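ATP-dependent CLP protease, putative (Plasmodium falciparum, PDB 2F6I) is the catalytic domain of a ClpP-type serine protease, which probably hydrolyses proteins to small peptides together with an ATP-dependent partner. Local coordinates at residues S125-R130 against I201-P206. Residues are numbered along the deposited sequence; the frame is centred on the assembly and turned at random.
Sequences SLPNCR and IETKLP
The backbone N of Ile201 donates to the carbonyl O of Ser125 over 3.1 Å, with an N-H...O angle of 153°. In the parallel sheet of the ClpP (peptidase S14) fold, this bond extends the pairing of strand 123-125 with edge strand 199-200 by one residue past the end of the latter. From there the two segments part, and residues 126-129 form a type I beta turn leading into strand 130-132. Pro127, whose ring restrains phi to the negative range that a type I turn uses at its second position, lays its CG 3.4 Å from the carbonyl O of Ile201 and 4.0 Å from CB of Thr203. With CG1 of Ile201 beside the backbone N and anti to the carbonyl carbon (chi1 -61°), the long branch carries CD1 to 4.1 Å from CD2 of Leu126, the two side chains crossing at a slant. Leu126 also touches Phe104 of strand 99-104, an apolar setting that suits leucine. A second subunit covers the contact: its Tyr94 packs on Ile201 and its Asn93 on Thr203. Just before the turn, Ser125 OG donates to the carbonyl O of Leu126 at 3.0 Å, tilted 29° from the carbonyl plane.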
loop_
_atom_site.group_PDB
_atom_site.type_symbol
_atom_site.label_atom_id
_atom_site.label_comp_id
_atom_site.label_asym_id
_atom_site.label_seq_id
_atom_site.Cartn_x
_atom_site.Cartn_y
_atom_site.Cartn_z
ATOM N N SER C 125 -42.871 15.446 -0.538
ATOM C CA SER C 125 -41.986 14.441 -1.094
ATOM C C SER C 125 -42.372 14.125 -2.530
ATOM O O SER C 125 -43.555 14.061 -2.860
ATOM C CB SER C 125 -42.053 13.160 -0.259
ATOM O OG SER C 125 -41.424 12.082 -0.931
ATOM N N LEU C 126 -41.370 13.952 -3.385
ATOM C CA LEU C 126 -41.626 13.599 -4.769
ATOM C C LEU C 126 -42.030 12.123 -4.754
ATOM O O LEU C 126 -41.666 11.387 -3.836
ATOM C CB LEU C 126 -40.375 13.835 -5.622
ATOM C CG LEU C 126 -40.097 15.310 -5.937
ATOM C CD1 LEU C 126 -38.757 15.453 -6.618
ATOM C CD2 LEU C 126 -41.200 15.857 -6.832
ATOM N N PRO C 127 -42.781 11.675 -5.772
ATOM C CA PRO C 127 -43.289 10.308 -5.947
ATOM C C PRO C 127 -42.364 9.106 -5.704
ATOM O O PRO C 127 -42.716 8.192 -4.956
ATOM C CB PRO C 127 -43.821 10.322 -7.382
ATOM C CG PRO C 127 -44.221 11.728 -7.587
ATOM C CD PRO C 127 -43.072 12.480 -6.971
ATOM N N ASN C 128 -41.194 9.100 -6.340
ATOM C CA ASN C 128 -40.265 7.973 -6.225
ATOM C C ASN C 128 -39.327 7.924 -5.025
ATOM O O ASN C 128 -38.529 7.000 -4.902
ATOM C CB ASN C 128 -39.448 7.866 -7.511
ATOM C CG ASN C 128 -40.300 7.469 -8.700
ATOM O OD1 ASN C 128 -40.261 8.109 -9.754
ATOM N ND2 ASN C 128 -41.078 6.401 -8.537
ATOM N N CYS C 129 -39.424 8.901 -4.135
ATOM C CA CYS C 129 -38.562 8.929 -2.961
ATOM C C CYS C 129 -38.770 7.716 -2.051
ATOM O O CYS C 129 -39.894 7.247 -1.860
ATOM C CB CYS C 129 -38.808 10.211 -2.166
ATOM S SG CYS C 129 -37.694 10.427 -0.768
ATOM N N ARG C 130 -37.676 7.206 -1.497
ATOM C CA ARG C 130 -37.740 6.070 -0.587
ATOM C C ARG C 130 -37.357 6.600 0.787
ATOM O O ARG C 130 -36.291 7.190 0.956
ATOM C CB ARG C 130 -36.773 4.971 -1.031
ATOM C CG ARG C 130 -37.042 4.445 -2.438
ATOM C CD ARG C 130 -38.401 3.765 -2.533
ATOM N NE ARG C 130 -38.404 2.455 -1.888
ATOM C CZ ARG C 130 -39.497 1.734 -1.655
ATOM N NH1 ARG C 130 -40.691 2.194 -2.008
ATOM N NH2 ARG C 130 -39.393 0.545 -1.077
ATOM N N ILE C 201 -46.186 15.253 -3.900
ATOM C CA ILE C 201 -46.285 16.132 -5.057
ATOM C C ILE C 201 -46.697 15.372 -6.311
ATOM O O ILE C 201 -46.118 14.337 -6.642
ATOM C CB ILE C 201 -44.949 16.851 -5.318
ATOM C CG1 ILE C 201 -44.582 17.707 -4.102
ATOM C CG2 ILE C 201 -45.054 17.717 -6.566
ATOM C CD1 ILE C 201 -43.174 18.264 -4.134
ATOM N N GLU C 202 -47.713 15.886 -6.997
ATOM C CA GLU C 202 -48.202 15.271 -8.222
ATOM C C GLU C 202 -47.190 15.572 -9.317
ATOM O O GLU C 202 -46.622 16.660 -9.375
ATOM C CB GLU C 202 -49.572 15.834 -8.594
ATOM N N THR C 203 -46.979 14.605 -10.193
ATOM C CA THR C 203 -46.008 14.751 -11.258
ATOM C C THR C 203 -46.631 14.373 -12.597
ATOM O O THR C 203 -47.688 13.750 -12.635
ATOM C CB THR C 203 -44.785 13.856 -10.924
ATOM O OG1 THR C 203 -43.779 14.651 -10.287
ATOM C CG2 THR C 203 -44.231 13.180 -12.145
ATOM N N LYS C 204 -45.996 14.766 -13.694
ATOM C CA LYS C 204 -46.513 14.426 -15.015
ATOM C C LYS C 204 -46.433 12.918 -15.244
ATOM O O LYS C 204 -46.986 12.390 -16.210
ATOM C CB LYS C 204 -45.728 15.165 -16.101
ATOM C CG LYS C 204 -46.023 16.652 -16.152
ATOM C CD LYS C 204 -45.203 17.363 -17.220
ATOM C CE LYS C 204 -43.731 17.393 -16.862
ATOM N NZ LYS C 204 -42.948 18.227 -17.815
ATOM N N LEU C 205 -45.742 12.227 -14.345
ATOM C CA LEU C 205 -45.580 10.782 -14.439
ATOM C C LEU C 205 -46.176 10.132 -13.196
ATOM O O LEU C 205 -45.645 10.279 -12.097
ATOM C CB LEU C 205 -44.093 10.427 -14.557
ATOM C CG LEU C 205 -43.681 8.951 -14.525
ATOM C CD1 LEU C 205 -44.297 8.206 -15.690
ATOM C CD2 LEU C 205 -42.165 8.857 -14.580
ATOM N N PRO C 206 -47.292 9.405 -13.358
ATOM C CA PRO C 206 -47.950 8.739 -12.232
ATOM C C PRO C 206 -47.171 7.531 -11.732
ATOM O O PRO C 206 -46.586 6.785 -12.523
ATOM C CB PRO C 206 -49.308 8.358 -12.809
ATOM C CG PRO C 206 -48.974 8.036 -14.219
ATOM C CD PRO C 206 -48.027 9.159 -14.612
#